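Local coordinates for Box C/D snoRNA protein 1 (PDB 6THL), which is required for the accumulation of box C/D snoRNAs, which is involved in snoRNA processing, snoRNA transport to the nucleolus and ribosome biogenesis, at residues Val42-Glu54 and Glu162-Pro176. Sequence-based numbering, arbitrary orientation.
Sequences VWSVEWILCPMQE and EFPTIFVAMTEADLP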
ATOM      1  N   VAL B  42       7.612  -4.637  25.829  1.00 59.42           N
ATOM      2  CA  VAL B  42       7.502  -5.459  24.641  1.00 57.79           C
ATOM      3  C   VAL B  42       7.699  -4.630  23.395  1.00 52.88           C
ATOM      4  O   VAL B  42       7.573  -3.418  23.383  1.00 49.23           O
ATOM      5  CB  VAL B  42       6.181  -6.267  24.565  1.00 59.22           C
ATOM      6  CG1 VAL B  42       5.983  -7.052  25.844  1.00 60.83           C
ATOM      7  CG2 VAL B  42       4.979  -5.374  24.301  1.00 61.00           C
ATOM      8  N   TRP B  43       7.999  -5.329  22.333  1.00 53.19           N
ATOM      9  CA  TRP B  43       8.722  -4.739  21.263  1.00 57.88           C
ATOM     10  C   TRP B  43       8.180  -5.253  19.930  1.00 62.06           C
ATOM     11  O   TRP B  43       8.167  -6.462  19.666  1.00 61.84           O
ATOM     12  CB  TRP B  43      10.196  -5.135  21.410  1.00 58.57           C
ATOM     13  CG  TRP B  43      10.962  -4.277  22.332  1.00 58.17           C
ATOM     14  CD1 TRP B  43      11.487  -4.627  23.540  1.00 57.61           C
ATOM     15  CD2 TRP B  43      11.294  -2.906  22.127  1.00 55.75           C
ATOM     16  NE1 TRP B  43      12.127  -3.548  24.109  1.00 56.96           N
ATOM     17  CE2 TRP B  43      12.028  -2.480  23.260  1.00 54.57           C
ATOM     18  CE3 TRP B  43      11.035  -1.990  21.099  1.00 51.69           C
ATOM     19  CZ2 TRP B  43      12.522  -1.191  23.385  1.00 53.44           C
ATOM     20  CZ3 TRP B  43      11.511  -0.690  21.230  1.00 51.18           C
ATOM     21  CH2 TRP B  43      12.252  -0.303  22.360  1.00 54.11           C
ATOM     22  N   SER B  44       7.718  -4.333  19.098  1.00 56.49           N
ATOM     23  CA  SER B  44       7.509  -4.660  17.726  1.00 56.05           C
ATOM     24  C   SER B  44       8.922  -4.681  17.098  1.00 56.31           C
ATOM     25  O   SER B  44       9.732  -3.775  17.346  1.00 61.09           O
ATOM     26  CB  SER B  44       6.581  -3.616  17.096  1.00 55.71           C
ATOM     27  OG  SER B  44       5.645  -3.152  18.069  1.00 62.71           O
ATOM     28  N   VAL B  45       9.253  -5.713  16.336  1.00 49.29           N
ATOM     29  CA  VAL B  45      10.427  -5.609  15.499  1.00 52.84           C
ATOM     30  C   VAL B  45      10.010  -5.765  14.027  1.00 56.24           C
ATOM     31  O   VAL B  45       9.029  -6.442  13.712  1.00 52.55           O
ATOM     32  CB  VAL B  45      11.573  -6.596  15.906  1.00 51.06           C
ATOM     33  CG1 VAL B  45      11.798  -6.616  17.410  1.00 50.92           C
ATOM     34  CG2 VAL B  45      11.321  -7.997  15.403  1.00 51.15           C
ATOM     35  N   GLU B  46      10.764  -5.125  13.131  1.00 56.78           N
ATOM     36  CA  GLU B  46      10.594  -5.332  11.690  1.00 54.56           C
ATOM     37  C   GLU B  46      11.606  -6.367  11.128  1.00 52.15           C
ATOM     38  O   GLU B  46      12.803  -6.107  10.982  1.00 52.09           O
ATOM     39  CB  GLU B  46      10.701  -3.996  10.939  1.00 49.62           C
ATOM     40  CG  GLU B  46      10.602  -4.184   9.438  1.00 42.80           C
ATOM     41  CD  GLU B  46      10.832  -2.919   8.682  1.00 42.20           C
ATOM     42  OE1 GLU B  46      10.450  -2.921   7.498  1.00 41.78           O
ATOM     43  OE2 GLU B  46      11.373  -1.941   9.254  1.00 40.14           O
ATOM     44  N   TRP B  47      11.111  -7.550  10.821  1.00 49.71           N
ATOM     45  CA  TRP B  47      11.955  -8.581  10.265  1.00 49.83           C
ATOM     46  C   TRP B  47      12.092  -8.312   8.786  1.00 50.62           C
ATOM     47  O   TRP B  47      11.111  -8.078   8.112  1.00 48.43           O
ATOM     48  CB  TRP B  47      11.349  -9.970  10.497  1.00 49.45           C
ATOM     49  CG  TRP B  47      11.319 -10.341  11.915  1.00 51.14           C
ATOM     50  CD1 TRP B  47      10.267 -10.265  12.755  1.00 51.79           C
ATOM     51  CD2 TRP B  47      12.417 -10.828  12.682  1.00 55.31           C
ATOM     52  NE1 TRP B  47      10.636 -10.686  14.013  1.00 51.55           N
ATOM     53  CE2 TRP B  47      11.955 -11.033  13.986  1.00 51.51           C
ATOM     54  CE3 TRP B  47      13.756 -11.114  12.385  1.00 63.57           C
ATOM     55  CZ2 TRP B  47      12.771 -11.520  14.992  1.00 59.18           C
ATOM     56  CZ3 TRP B  47      14.579 -11.589  13.400  1.00 64.11           C
ATOM     57  CH2 TRP B  47      14.082 -11.790  14.681  1.00 62.80           C
ATOM     58  N   ILE B  48      13.320  -8.312   8.291  1.00 54.52           N
ATOM     59  CA  ILE B  48      13.570  -8.275   6.859  1.00 52.40           C
ATOM     60  C   ILE B  48      14.483  -9.443   6.516  1.00 56.12           C
ATOM     61  O   ILE B  48      15.652  -9.461   6.903  1.00 56.27           O
ATOM     62  CB  ILE B  48      14.241  -6.963   6.436  1.00 49.50           C
ATOM     63  CG1 ILE B  48      13.272  -5.787   6.602  1.00 48.13           C
ATOM     64  CG2 ILE B  48      14.691  -7.057   4.995  1.00 47.45           C
ATOM     65  CD1 ILE B  48      13.942  -4.443   6.650  1.00 45.93           C
ATOM     66  N   LEU B  49      13.926 -10.417   5.799  1.00 58.89           N
ATOM     67  CA  LEU B  49      14.635 -11.623   5.388  1.00 52.86           C
ATOM     68  C   LEU B  49      15.221 -11.414   4.016  1.00 53.18           C
ATOM     69  O   LEU B  49      14.482 -11.106   3.070  1.00 49.13           O
ATOM     70  CB  LEU B  49      13.658 -12.804   5.338  1.00 49.45           C
ATOM     71  CG  LEU B  49      12.899 -13.048   6.647  1.00 46.24           C
ATOM     72  CD1 LEU B  49      12.247 -14.415   6.603  1.00 49.16           C
ATOM     73  CD2 LEU B  49      13.765 -12.954   7.885  1.00 41.93           C
ATOM     74  N   CYS B  50      16.544 -11.564   3.917  1.00 56.19           N
ATOM     75  CA  CYS B  50      17.246 -11.485   2.634  1.00 55.03           C
ATOM     76  C   CYS B  50      17.602 -12.891   2.163  1.00 57.70           C
ATOM     77  O   CYS B  50      18.428 -13.596   2.779  1.00 66.44           O
ATOM     78  CB  CYS B  50      18.492 -10.622   2.727  1.00 52.65           C
ATOM     79  SG  CYS B  50      18.338  -9.170   3.790  1.00 56.82           S
ATOM     80  N   PRO B  51      16.972 -13.310   1.064  1.00 57.16           N
ATOM     81  CA  PRO B  51      17.206 -14.612   0.544  1.00 56.51           C
ATOM     82  C   PRO B  51      18.476 -14.582  -0.270  1.00 65.04           C
ATOM     83  O   PRO B  51      19.080 -13.517  -0.434  1.00 60.89           O
ATOM     84  CB  PRO B  51      16.014 -14.811  -0.382  1.00 55.76           C
ATOM     85  CG  PRO B  51      15.830 -13.471  -0.992  1.00 53.24           C
ATOM     86  CD  PRO B  51      16.111 -12.525   0.153  1.00 57.79           C
ATOM     87  N   MET B  52      18.808 -15.747  -0.825  1.00 74.84           N
ATOM     88  CA  MET B  52      20.046 -15.989  -1.525  1.00 73.45           C
ATOM     89  C   MET B  52      19.895 -15.707  -3.019  1.00 75.96           C
ATOM     90  O   MET B  52      19.267 -16.473  -3.772  1.00 71.38           O
ATOM     91  CB  MET B  52      20.495 -17.412  -1.224  1.00 74.69           C
ATOM     92  CG  MET B  52      20.658 -17.611   0.276  1.00 82.65           C
ATOM     93  SD  MET B  52      21.522 -19.098   0.818  1.00 98.46           S
ATOM     94  CE  MET B  52      20.455 -20.369   0.121  1.00 91.04           C
ATOM     95  N   GLN B  53      20.483 -14.586  -3.431  1.00 75.65           N
ATOM     96  CA  GLN B  53      20.362 -14.087  -4.796  1.00 76.72           C
ATOM     97  C   GLN B  53      21.180 -14.923  -5.792  1.00 78.85           C
ATOM     98  O   GLN B  53      21.813 -15.909  -5.411  1.00 84.40           O
ATOM     99  CB  GLN B  53      20.760 -12.607  -4.827  1.00 74.19           C
ATOM    100  CG  GLN B  53      19.891 -11.715  -3.942  1.00 72.35           C
ATOM    101  CD  GLN B  53      18.429 -11.723  -4.355  1.00 67.92           C
ATOM    102  OE1 GLN B  53      18.107 -11.544  -5.513  1.00 73.86           O
ATOM    103  NE2 GLN B  53      17.545 -11.921  -3.409  1.00 70.27           N
ATOM    104  N   GLU B  54      21.154 -14.527  -7.065  1.00 84.62           N
ATOM    105  CA  GLU B  54      21.684 -15.344  -8.168  1.00 86.46           C
ATOM    106  C   GLU B  54      22.371 -14.485  -9.264  1.00 85.13           C
ATOM    107  O   GLU B  54      22.104 -14.628 -10.466  1.00 82.26           O
ATOM    108  CB  GLU B  54      20.525 -16.157  -8.758  1.00 85.92           C
ATOM    109  CG  GLU B  54      20.834 -17.611  -9.063  1.00 87.25           C
ATOM    110  CD  GLU B  54      20.520 -18.550  -7.908  1.00 86.69           C
ATOM    111  OE1 GLU B  54      20.162 -18.086  -6.800  1.00 89.70           O
ATOM    112  OE2 GLU B  54      20.647 -19.771  -8.119  1.00 83.63           O
ATOM    113  N   GLU B 162      11.693   4.227  15.780  1.00 48.68           N
ATOM    114  CA  GLU B 162      10.467   3.696  16.374  1.00 45.36           C
ATOM    115  C   GLU B 162      10.682   2.350  17.082  1.00 45.06           C
ATOM    116  O   GLU B 162      10.095   2.078  18.146  1.00 50.90           O
ATOM    117  CB  GLU B 162       9.328   3.596  15.327  1.00 41.42           C
ATOM    118  CG  GLU B 162       8.912   4.919  14.695  1.00 38.12           C
ATOM    119  CD  GLU B 162       7.823   5.656  15.443  1.00 37.00           C
ATOM    120  OE1 GLU B 162       7.677   6.872  15.199  1.00 42.26           O
ATOM    121  OE2 GLU B 162       7.101   5.043  16.246  1.00 33.04           O
ATOM    122  N   PHE B 163      11.504   1.503  16.497  1.00 42.86           N
ATOM    123  CA  PHE B 163      11.549   0.116  16.907  1.00 44.80           C
ATOM    124  C   PHE B 163      12.486  -0.590  15.949  1.00 48.71           C
ATOM    125  O   PHE B 163      12.523  -0.274  14.744  1.00 52.30           O
ATOM    126  CB  PHE B 163      10.139  -0.580  16.942  1.00 44.22           C
ATOM    127  CG  PHE B 163       9.484  -0.799  15.572  1.00 41.12           C
ATOM    128  CD1 PHE B 163       9.570  -1.998  14.935  1.00 40.36           C
ATOM    129  CD2 PHE B 163       8.760   0.206  14.955  1.00 41.02           C
ATOM    130  CE1 PHE B 163       8.972  -2.195  13.701  1.00 42.38           C
ATOM    131  CE2 PHE B 163       8.166   0.022  13.720  1.00 40.28           C
ATOM    132  CZ  PHE B 163       8.260  -1.185  13.098  1.00 40.69           C
ATOM    133  N   PRO B 164      13.240  -1.546  16.478  1.00 50.79           N
ATOM    134  CA  PRO B 164      14.253  -2.240  15.705  1.00 51.43           C
ATOM    135  C   PRO B 164      13.769  -2.758  14.359  1.00 47.72           C
ATOM    136  O   PRO B 164      12.646  -3.253  14.235  1.00 48.09           O
ATOM    137  CB  PRO B 164      14.624  -3.432  16.603  1.00 54.97           C
ATOM    138  CG  PRO B 164      13.505  -3.549  17.586  1.00 55.81           C
ATOM    139  CD  PRO B 164      13.061  -2.147  17.811  1.00 53.25           C
ATOM    140  N   THR B 165      14.631  -2.625  13.369  1.00 43.25           N
ATOM    141  CA  THR B 165      14.501  -3.350  12.127  1.00 46.22           C
ATOM    142  C   THR B 165      15.658  -4.374  12.163  1.00 51.78           C
ATOM    143  O   THR B 165      16.725  -4.065  12.703  1.00 61.40           O
ATOM    144  CB  THR B 165      14.623  -2.364  10.951  1.00 43.31           C
ATOM    145  OG1 THR B 165      13.638  -1.319  11.101  1.00 44.16           O
ATOM    146  CG2 THR B 165      14.473  -3.064   9.626  1.00 41.29           C
ATOM    147  N   ILE B 166      15.453  -5.588  11.649  1.00 50.72           N
ATOM    148  CA  ILE B 166      16.422  -6.654  11.836  1.00 49.54           C
ATOM    149  C   ILE B 166      16.538  -7.496  10.597  1.00 47.39           C
ATOM    150  O   ILE B 166      15.617  -8.245  10.273  1.00 48.98           O
ATOM    151  CB  ILE B 166      16.058  -7.628  12.981  1.00 59.52           C
ATOM    152  CG1 ILE B 166      15.727  -6.909  14.296  1.00 57.97           C
ATOM    153  CG2 ILE B 166      17.200  -8.622  13.192  1.00 62.58           C
ATOM    154  CD1 ILE B 166      16.915  -6.294  14.989  1.00 59.59           C
ATOM    155  N   PHE B 167      17.695  -7.384   9.942  1.00 47.32           N
ATOM    156  CA  PHE B 167      17.995  -8.022   8.670  1.00 44.00           C
ATOM    157  C   PHE B 167      18.557  -9.399   8.934  1.00 47.55           C
ATOM    158  O   PHE B 167      19.295  -9.606   9.918  1.00 51.42           O
ATOM    159  CB  PHE B 167      19.062  -7.242   7.885  1.00 44.36           C
ATOM    160  CG  PHE B 167      18.617  -5.899   7.398  1.00 39.32           C
ATOM    161  CD1 PHE B 167      18.744  -4.785   8.209  1.00 34.28           C
ATOM    162  CD2 PHE B 167      18.122  -5.744   6.111  1.00 40.08           C
ATOM    163  CE1 PHE B 167      18.352  -3.539   7.776  1.00 33.56           C
ATOM    164  CE2 PHE B 167      17.710  -4.493   5.682  1.00 40.01           C
ATOM    165  CZ  PHE B 167      17.824  -3.382   6.527  1.00 35.59           C
ATOM    166  N   VAL B 168      18.230 -10.311   8.016  1.00 46.72           N
ATOM    167  CA  VAL B 168      18.552 -11.713   8.105  1.00 47.94           C
ATOM    168  C   VAL B 168      19.087 -12.120   6.728  1.00 52.61           C
ATOM    169  O   VAL B 168      18.499 -11.796   5.703  1.00 63.77           O
ATOM    170  CB  VAL B 168      17.304 -12.546   8.515  1.00 45.35           C
ATOM    171  CG1 VAL B 168      17.654 -14.012   8.713  1.00 51.86           C
ATOM    172  CG2 VAL B 168      16.733 -12.063   9.823  1.00 44.80           C
ATOM    173  N   ALA B 169      20.222 -12.799   6.695  1.00 55.19           N
ATOM    174  CA  ALA B 169      20.791 -13.262   5.436  1.00 54.17           C
ATOM    175  C   ALA B 169      21.912 -14.262   5.706  1.00 58.63           C
ATOM    176  O   ALA B 169      22.549 -14.229   6.777  1.00 49.32           O
ATOM    177  CB  ALA B 169      21.324 -12.090   4.654  1.00 53.74           C
ATOM    178  N   MET B 170      22.143 -15.163   4.750  1.00 69.47           N
ATOM    179  CA  MET B 170      23.244 -16.127   4.895  1.00 84.33           C
ATOM    180  C   MET B 170      24.597 -15.431   4.765  1.00 82.95           C
ATOM    181  O   MET B 170      25.514 -15.696   5.565  1.00 77.89           O
ATOM    182  CB  MET B 170      23.136 -17.324   3.919  1.00 92.82           C
ATOM    183  CG  MET B 170      22.498 -18.591   4.520  1.00 95.90           C
ATOM    184  SD  MET B 170      22.963 -18.991   6.236  1.00100.83           S
ATOM    185  CE  MET B 170      24.574 -19.738   6.008  1.00110.74           C
ATOM    186  N   THR B 171      24.693 -14.540   3.775  1.00 80.52           N
ATOM    187  CA  THR B 171      25.891 -13.729   3.526  1.00 79.17           C
ATOM    188  C   THR B 171      25.540 -12.245   3.341  1.00 75.54           C
ATOM    189  O   THR B 171      24.389 -11.898   3.109  1.00 71.67           O
ATOM    190  CB  THR B 171      26.672 -14.232   2.280  1.00 78.49           C
ATOM    191  OG1 THR B 171      26.019 -13.829   1.065  1.00 83.38           O
ATOM    192  CG2 THR B 171      26.796 -15.744   2.281  1.00 75.99           C
ATOM    193  N   GLU B 172      26.554 -11.386   3.440  1.00 72.11           N
ATOM    194  CA  GLU B 172      26.405  -9.940   3.278  1.00 63.09           C
ATOM    195  C   GLU B 172      25.944  -9.577   1.867  1.00 61.37           C
ATOM    196  O   GLU B 172      25.204  -8.611   1.638  1.00 57.18           O
ATOM    197  CB  GLU B 172      27.745  -9.252   3.520  1.00 60.94           C
ATOM    198  CG  GLU B 172      28.370  -9.463   4.902  1.00 63.14           C
ATOM    199  CD  GLU B 172      29.300  -8.310   5.303  1.00 61.06           C
ATOM    200  OE1 GLU B 172      29.688  -7.512   4.407  1.00 63.44           O
ATOM    201  OE2 GLU B 172      29.610  -8.170   6.510  1.00 51.32           O
ATOM    202  N   ALA B 173      26.428 -10.340   0.909  1.00 65.14           N
ATOM    203  CA  ALA B 173      26.165 -10.056  -0.492  1.00 67.48           C
ATOM    204  C   ALA B 173      24.689  -9.857  -0.636  1.00 59.43           C
ATOM    205  O   ALA B 173      24.260  -8.863  -1.175  1.00 55.28           O
ATOM    206  CB  ALA B 173      26.648 -11.202  -1.393  1.00 68.78           C
ATOM    207  N   ASP B 174      23.944 -10.816  -0.101  1.00 61.20           N
ATOM    208  CA  ASP B 174      22.474 -10.813  -0.052  1.00 60.16           C
ATOM    209  C   ASP B 174      21.759  -9.619   0.625  1.00 53.96           C
ATOM    210  O   ASP B 174      20.661  -9.322   0.264  1.00 48.50           O
ATOM    211  CB  ASP B 174      22.001 -12.116   0.611  1.00 60.43           C
ATOM    212  CG  ASP B 174      22.269 -13.346  -0.262  1.00 61.99           C
ATOM    213  OD1 ASP B 174      22.245 -14.485   0.319  1.00 64.14           O
ATOM    214  OD2 ASP B 174      22.478 -13.149  -1.507  1.00 43.77           O
ATOM    215  N   LEU B 175      22.347  -8.949   1.603  1.00 56.84           N
ATOM    216  CA  LEU B 175      21.713  -7.750   2.149  1.00 62.19           C
ATOM    217  C   LEU B 175      21.360  -6.791   1.002  1.00 63.72           C
ATOM    218  O   LEU B 175      22.019  -6.784  -0.019  1.00 54.67           O
ATOM    219  CB  LEU B 175      22.651  -7.030   3.124  1.00 65.46           C
ATOM    220  CG  LEU B 175      22.967  -7.631   4.500  1.00 64.75           C
ATOM    221  CD1 LEU B 175      24.280  -7.067   5.034  1.00 66.73           C
ATOM    222  CD2 LEU B 175      21.841  -7.384   5.490  1.00 65.41           C
ATOM    223  N   PRO B 176      20.318  -5.971   1.166  1.00 71.37           N
ATOM    224  CA  PRO B 176      19.970  -5.023   0.089  1.00 72.13           C
ATOM    225  C   PRO B 176      21.137  -4.101  -0.310  1.00 73.64           C
ATOM    226  O   PRO B 176      22.057  -3.903   0.489  1.00 74.49           O
ATOM    227  CB  PRO B 176      18.822  -4.212   0.687  1.00 70.59           C
ATOM    228  CG  PRO B 176      18.794  -4.548   2.142  1.00 74.20           C
ATOM    229  CD  PRO B 176      19.370  -5.914   2.290  1.00 73.48           C
TER
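Glu46 to Leu49 pair in parallel with Thr165 to Val168, joining two central strands of the mixed beta sheet in the BCD1 domain. The backbone of 46-50 alternates donor and acceptor against 164-168. It starts with Glu46 N to Pro164 O (2.9 Å) and ends with Cys50 N to Val168 O (2.7 Å). The strand directions differ by 26°. Strand 62-70 flanks 42-49 on its other edge, and strand 122-126 flanks 165-169.

The packed part is apolar on the face of Trp47, Ile166, Leu49 and Val168. There Trp47 CZ3 lies 4.0 Å from Ile166 CG2, and Trp47 meets Val168 CG2 with its ring edge. Leu49 CD2 sits alongside Val168 CB (3.6 Å), and helix 81-90 covers Leu49. The other face is mixed. Ile48 and Phe167 run side by side, with Ile48 CG2 against Phe167 CD2. Here Glu46 extends, with CG anti to the backbone N (chi1 177°), which carries its carboxylate alongside Thr165. Thr165 OG1 donates to Glu46 OE2 (3.0 Å), out of the carboxylate plane on the anti side. The same oxygen forms a salt bridge with Arg26. Phe163 presents a ring face to Ser44 CB and makes a cation-pi contact with Arg26. Buried Cys50 closes the packed part, its SG against Pro176 CD (3.7 Å).

From Met52 on, the contact loosens and turns toward solvent. Met52 is exposed, and its SD lies against Met170 CG. Asp174 links the 172-175 turn to Gln53, whose N-H points nearly straight at Asp174 OD2 (3.1 Å, 170°). With an alanine at Asp174, the Gln53 N-H would probably lose this acceptor and the chain around Gln53 be less firmly held. Gln53 N reaches Asp174 OD2 from above the carboxylate plane.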